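Local coordinates for protein S-adenosylmethionine dependent methyltransferase (Mesorhizobium loti, PDB 3BKW) that probably transfers methyl groups from S-adenosylmethionine to a substrate that is not established, as a member of the Rossmann-like methyltransferase family, at residues 147-152 against 233-238; 125-130 against 202-207. All coordinates share one frame; numbering follows the deposited sequence.

Contact 1. Residues 147-152 against 233-238; sequences PIYMAP and RPMFLL
One face of the Y149 ring carries CG of the selenomethionine M235, 4.0 Å from the ring centroid and 9° off its normal, a CH-pi contact. R233 NE comes to the ring's edge, 3.7 Å from Y149 CD1, and that same edge sits over one face of the guanidinium, the two planes standing 78° apart. The M235 chain runs alongside the tyrosine in the same direction, then bends at its last torsion, bringing CE to 3.9 Å from Y149 CE1; the selenium, SE, stands above the face, 4.8 Å from the centroid, a long Met-aromatic contact. This joins the short helix 147-150, just past strand 138-145 of the Rossmann-like sheet, to the lead-in of the antiparallel strand 236-242. With CG anti to the backbone N (chi1 -176°), the Y149 ring is carried over to lie between M235 CG at its face and R233 at its edge. An alanine in place of the tyrosine is likely to cost M235 CG its ring face and open a gap beside the guanidinium, whose NH1 would keep its salt bridge to E230. The neighbouring I148 lays CD1 3.8 Å from P234 CD, and Y172 of the second subunit packs on both residues. P234 O, 3.7 Å from Y149 CB, is buried without a hydrogen-bond partner.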
loop_
_atom_site.group_PDB
_atom_site.type_symbol
_atom_site.label_atom_id
_atom_site.label_comp_id
_atom_site.label_asym_id
_atom_site.label_seq_id
_atom_site.Cartn_x
_atom_site.Cartn_y
_atom_site.Cartn_z
ATOM N N PRO A 147 4.714 -5.201 -6.876
ATOM C CA PRO A 147 5.902 -5.899 -6.363
ATOM C C PRO A 147 5.763 -7.427 -6.124
ATOM O O PRO A 147 6.749 -8.151 -6.206
ATOM C CB PRO A 147 6.248 -5.098 -5.085
ATOM C CG PRO A 147 5.012 -4.398 -4.732
ATOM C CD PRO A 147 4.321 -4.080 -6.003
ATOM N N ILE A 148 4.556 -7.929 -5.842
ATOM C CA ILE A 148 4.336 -9.383 -5.744
ATOM C C ILE A 148 4.700 -10.056 -7.075
ATOM O O ILE A 148 5.313 -11.109 -7.094
ATOM C CB ILE A 148 2.887 -9.726 -5.366
ATOM C CG1 ILE A 148 2.677 -9.428 -3.881
ATOM C CG2 ILE A 148 2.576 -11.225 -5.671
ATOM C CD1 ILE A 148 1.250 -9.489 -3.433
ATOM N N TYR A 149 4.303 -9.424 -8.177
ATOM C CA TYR A 149 4.595 -9.900 -9.509
ATOM C C TYR A 149 6.076 -9.734 -9.878
ATOM O O TYR A 149 6.658 -10.630 -10.513
ATOM C CB TYR A 149 3.678 -9.183 -10.513
ATOM C CG TYR A 149 3.818 -9.662 -11.930
ATOM C CD1 TYR A 149 3.153 -10.805 -12.379
ATOM C CD2 TYR A 149 4.608 -8.961 -12.840
ATOM C CE1 TYR A 149 3.292 -11.251 -13.709
ATOM C CE2 TYR A 149 4.768 -9.400 -14.157
ATOM C CZ TYR A 149 4.088 -10.536 -14.592
ATOM O OH TYR A 149 4.249 -10.975 -15.891
HETATM N N MSE A 150 6.685 -8.613 -9.504
HETATM C CA MSE A 150 8.094 -8.331 -9.840
HETATM C C MSE A 150 9.145 -9.013 -8.971
HETATM O O MSE A 150 10.265 -9.232 -9.420
HETATM C CB MSE A 150 8.371 -6.826 -9.756
HETATM C CG MSE A 150 7.598 -5.991 -10.742
HETATM SE SE MSE A 150 8.248 -4.154 -10.722
HETATM C CE MSE A 150 7.718 -3.653 -8.863
ATOM N N ALA A 151 8.808 -9.291 -7.714
ATOM C CA ALA A 151 9.771 -9.842 -6.745
ATOM C C ALA A 151 10.542 -11.112 -7.111
ATOM O O ALA A 151 11.759 -11.139 -6.967
ATOM C CB ALA A 151 9.082 -10.077 -5.389
ATOM N N PRO A 152 9.841 -12.166 -7.563
ATOM C CA PRO A 152 10.528 -13.462 -7.667
ATOM C C PRO A 152 11.695 -13.580 -8.653
ATOM O O PRO A 152 11.661 -12.987 -9.732
ATOM C CB PRO A 152 9.396 -14.437 -8.031
ATOM C CG PRO A 152 8.136 -13.716 -7.743
ATOM C CD PRO A 152 8.427 -12.273 -7.969
ATOM N N ARG A 233 -3.006 -13.624 -7.270
ATOM C CA ARG A 233 -1.963 -12.641 -7.047
ATOM C C ARG A 233 -2.145 -11.454 -8.001
ATOM O O ARG A 233 -2.519 -11.666 -9.145
ATOM C CB ARG A 233 -0.572 -13.276 -7.209
ATOM C CG ARG A 233 -0.223 -13.752 -8.625
ATOM C CD ARG A 233 0.624 -12.730 -9.378
ATOM N NE ARG A 233 0.889 -13.206 -10.725
ATOM C CZ ARG A 233 0.079 -13.079 -11.770
ATOM N NH1 ARG A 233 -1.090 -12.480 -11.668
ATOM N NH2 ARG A 233 0.445 -13.599 -12.945
ATOM N N PRO A 234 -1.824 -10.240 -7.539
ATOM C CA PRO A 234 -1.984 -9.072 -8.388
ATOM C C PRO A 234 -0.823 -8.879 -9.357
ATOM O O PRO A 234 0.342 -8.999 -8.959
ATOM C CB PRO A 234 -2.020 -7.922 -7.385
ATOM C CG PRO A 234 -1.177 -8.363 -6.270
ATOM C CD PRO A 234 -1.317 -9.868 -6.206
HETATM N N MSE A 235 -1.139 -8.586 -10.614
HETATM C CA MSE A 235 -0.129 -8.228 -11.591
HETATM C C MSE A 235 0.212 -6.740 -11.491
HETATM O O MSE A 235 1.355 -6.357 -11.783
HETATM C CB MSE A 235 -0.586 -8.522 -13.014
HETATM C CG MSE A 235 0.494 -8.345 -14.040
HETATM SE SE MSE A 235 -0.045 -9.027 -15.756
HETATM C CE MSE A 235 -0.264 -10.867 -15.278
ATOM N N PHE A 236 -0.772 -5.915 -11.105
ATOM C CA PHE A 236 -0.613 -4.459 -11.132
ATOM C C PHE A 236 -0.945 -3.741 -9.852
ATOM O O PHE A 236 -1.813 -4.163 -9.092
ATOM C CB PHE A 236 -1.509 -3.855 -12.227
ATOM C CG PHE A 236 -1.339 -4.484 -13.575
ATOM C CD1 PHE A 236 -0.106 -4.401 -14.206
ATOM C CD2 PHE A 236 -2.399 -5.113 -14.221
ATOM C CE1 PHE A 236 0.084 -4.968 -15.476
ATOM C CE2 PHE A 236 -2.218 -5.679 -15.485
ATOM C CZ PHE A 236 -0.967 -5.607 -16.101
ATOM N N LEU A 237 -0.218 -2.649 -9.635
ATOM C CA LEU A 237 -0.466 -1.683 -8.574
ATOM C C LEU A 237 -0.968 -0.412 -9.263
ATOM O O LEU A 237 -0.306 0.086 -10.190
ATOM C CB LEU A 237 0.811 -1.371 -7.789
ATOM C CG LEU A 237 0.664 -0.363 -6.637
ATOM C CD1 LEU A 237 -0.245 -0.929 -5.513
ATOM C CD2 LEU A 237 2.024 0.068 -6.065
ATOM N N LEU A 238 -2.107 0.091 -8.807
ATOM C CA LEU A 238 -2.726 1.310 -9.330
ATOM C C LEU A 238 -2.687 2.352 -8.213
ATOM O O LEU A 238 -3.124 2.073 -7.082
ATOM C CB LEU A 238 -4.154 1.043 -9.776
ATOM C CG LEU A 238 -4.397 -0.208 -10.621
ATOM C CD1 LEU A 238 -5.904 -0.288 -10.990
ATOM C CD2 LEU A 238 -3.568 -0.298 -11.873
#

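Contact 2. Residues 125-130 against 202-207; sequences RLFRTV and IRSGFA. With EDO (1,2-ethanediol), chain E.
A Schellman motif closes helix 194-203 where it packs against helix 123-133, on the flank of the Rossmann-like sheet. At G205 phi is positive (109°), where a side chain would jam against the preceding carbonyl, and the chain turns toward strand 207-213, the sheet's outermost within this chain. Just before the turn, S204 presses on the other helix: its OG lies 3.5 Å from F127 CB and equally near R128 CG. Past it, F206 presents a ring edge, with CE2 3.4 Å from F127 O and CZ 4.1 Å from V130 CG1; H131 meets F206 edge-to-face. F127 itself turns its ring away from this segment (chi1 -67°), among L117, F140 and L201. No direct hydrogen bond joins the segments. Instead one water donates to S204 OG at 2.8 Å and accepts from R128 NH1 at 3.1 Å, while S204 OG is also bonded to A200 O in the last turn of helix 194-203. The R128 chain, bent at chi3 (-62°), directs both terminal nitrogens to O1 of an ethanediol, probably from the crystallisation liquor, which also bonds to D122; NH2 is 3.1 Å from O1. Across these segments the polar link runs through a water, and the diol probably occupies a place where solvent would otherwise meet the guanidinium.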
loop_
_atom_site.group_PDB
_atom_site.type_symbol
_atom_site.label_atom_id
_atom_site.label_comp_id
_atom_site.label_asym_id
_atom_site.label_seq_id
_atom_site.Cartn_x
_atom_site.Cartn_y
_atom_site.Cartn_z
ATOM N N ARG A 125 12.897 11.004 -8.445
ATOM C CA ARG A 125 13.213 12.166 -9.291
ATOM C C ARG A 125 12.038 12.464 -10.219
ATOM O O ARG A 125 11.598 13.609 -10.344
ATOM C CB ARG A 125 14.504 11.939 -10.083
ATOM C CG ARG A 125 14.908 13.071 -11.010
ATOM C CD ARG A 125 16.253 12.780 -11.638
ATOM N NE ARG A 125 16.798 13.899 -12.416
ATOM C CZ ARG A 125 16.484 14.219 -13.677
ATOM N NH1 ARG A 125 15.564 13.541 -14.372
ATOM N NH2 ARG A 125 17.088 15.265 -14.251
ATOM N N LEU A 126 11.529 11.419 -10.865
ATOM C CA LEU A 126 10.353 11.555 -11.742
ATOM C C LEU A 126 9.139 12.101 -10.965
ATOM O O LEU A 126 8.460 12.999 -11.454
ATOM C CB LEU A 126 10.049 10.238 -12.476
ATOM C CG LEU A 126 8.860 10.238 -13.442
ATOM C CD1 LEU A 126 9.076 9.255 -14.622
ATOM C CD2 LEU A 126 7.535 9.944 -12.720
ATOM N N PHE A 127 8.881 11.576 -9.769
ATOM C CA PHE A 127 7.779 12.072 -8.939
ATOM C C PHE A 127 7.921 13.567 -8.632
ATOM O O PHE A 127 6.946 14.314 -8.699
ATOM C CB PHE A 127 7.688 11.319 -7.596
ATOM C CG PHE A 127 7.289 9.861 -7.677
ATOM C CD1 PHE A 127 6.620 9.319 -8.775
ATOM C CD2 PHE A 127 7.482 9.045 -6.563
ATOM C CE1 PHE A 127 6.219 7.984 -8.789
ATOM C CE2 PHE A 127 7.090 7.708 -6.563
ATOM C CZ PHE A 127 6.443 7.179 -7.663
ATOM N N ARG A 128 9.129 14.007 -8.289
ATOM C CA ARG A 128 9.363 15.437 -8.015
ATOM C C ARG A 128 9.112 16.296 -9.249
ATOM O O ARG A 128 8.549 17.388 -9.142
ATOM C CB ARG A 128 10.753 15.688 -7.452
ATOM C CG ARG A 128 10.955 15.017 -6.103
ATOM C CD ARG A 128 12.319 15.329 -5.527
ATOM N NE ARG A 128 13.498 14.869 -6.301
ATOM C CZ ARG A 128 14.179 13.733 -6.109
ATOM N NH1 ARG A 128 13.814 12.850 -5.197
ATOM N NH2 ARG A 128 15.255 13.473 -6.862
ATOM N N THR A 129 9.497 15.780 -10.411
ATOM C CA THR A 129 9.280 16.461 -11.688
ATOM C C THR A 129 7.793 16.581 -11.994
ATOM O O THR A 129 7.314 17.663 -12.375
ATOM C CB THR A 129 10.050 15.742 -12.807
ATOM O OG1 THR A 129 11.449 15.881 -12.533
ATOM C CG2 THR A 129 9.769 16.334 -14.179
ATOM N N VAL A 130 7.062 15.487 -11.799
ATOM C CA VAL A 130 5.609 15.498 -11.995
ATOM C C VAL A 130 4.949 16.451 -10.994
ATOM O O VAL A 130 4.076 17.234 -11.377
ATOM C CB VAL A 130 5.020 14.068 -11.970
ATOM C CG1 VAL A 130 3.465 14.098 -11.981
ATOM C CG2 VAL A 130 5.541 13.251 -13.157
ATOM N N ILE A 202 4.927 10.567 -1.116
ATOM C CA ILE A 202 4.690 11.451 0.043
ATOM C C ILE A 202 5.871 12.417 0.241
ATOM O O ILE A 202 5.672 13.631 0.357
ATOM C CB ILE A 202 4.399 10.607 1.322
ATOM C CG1 ILE A 202 3.060 9.874 1.196
ATOM C CG2 ILE A 202 4.351 11.491 2.599
ATOM C CD1 ILE A 202 2.898 8.758 2.229
ATOM N N ARG A 203 7.096 11.882 0.219
ATOM C CA ARG A 203 8.322 12.699 0.362
ATOM C C ARG A 203 8.449 13.740 -0.775
ATOM O O ARG A 203 8.987 14.834 -0.570
ATOM C CB ARG A 203 9.554 11.781 0.389
ATOM C CG ARG A 203 10.863 12.392 0.801
ATOM C CD ARG A 203 11.988 11.338 0.857
ATOM N NE ARG A 203 11.652 10.206 1.742
ATOM C CZ ARG A 203 11.263 8.964 1.390
ATOM N NH1 ARG A 203 11.189 8.547 0.111
ATOM N NH2 ARG A 203 10.976 8.089 2.366
ATOM N N SER A 204 7.946 13.378 -1.953
ATOM C CA SER A 204 7.925 14.245 -3.137
ATOM C C SER A 204 6.847 15.350 -3.104
ATOM O O SER A 204 6.830 16.202 -3.993
ATOM C CB SER A 204 7.807 13.393 -4.415
ATOM O OG SER A 204 8.942 12.546 -4.560
ATOM N N GLY A 205 5.954 15.336 -2.114
ATOM C CA GLY A 205 4.914 16.359 -1.935
ATOM C C GLY A 205 3.476 15.963 -2.217
ATOM O O GLY A 205 2.578 16.802 -2.076
ATOM N N PHE A 206 3.245 14.694 -2.554
ATOM C CA PHE A 206 1.910 14.196 -2.887
ATOM C C PHE A 206 1.186 13.670 -1.660
ATOM O O PHE A 206 1.810 13.186 -0.712
ATOM C CB PHE A 206 1.973 13.042 -3.913
ATOM C CG PHE A 206 2.371 13.460 -5.300
ATOM C CD1 PHE A 206 1.418 13.975 -6.178
ATOM C CD2 PHE A 206 3.681 13.300 -5.749
ATOM C CE1 PHE A 206 1.759 14.347 -7.481
ATOM C CE2 PHE A 206 4.035 13.643 -7.074
ATOM C CZ PHE A 206 3.066 14.181 -7.937
ATOM N N ALA A 207 -0.138 13.769 -1.707
ATOM C CA ALA A 207 -1.005 13.126 -0.741
ATOM C C ALA A 207 -1.498 11.877 -1.459
ATOM O O ALA A 207 -1.895 11.965 -2.615
ATOM C CB ALA A 207 -2.149 14.003 -0.402
HETATM C C1 EDO E . 16.767 9.924 -5.283
HETATM O O1 EDO E . 15.787 10.541 -6.121
HETATM C C2 EDO E . 17.112 10.851 -4.121
HETATM O O2 EDO E . 15.951 11.239 -3.359
HETATM O O HOH W 1 11.397 12.772 -3.283
#

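How the contacts relate
From the N terminus, helix 123-133 comes first and brings the opening half of contact 2; strand 138-145 follows, and helix 147-150 at its end supplies the first half of contact 1. The chain then passes through the small two-stranded sheets to helix 194-203, where contact 2 closes a loop of 71 residues. Strand 207-213 and helix 218-223 follow before contact 1 closes its own loop of 80 residues at the start of strand 236-242. The two loops cross rather than nest. Contact 2 ties together two helices on the sheet's flank; contact 1 joins the helix after strand 138-145 to the lead-in of its antiparallel neighbour 236-242. Their centres are 22 Å apart and they do not touch.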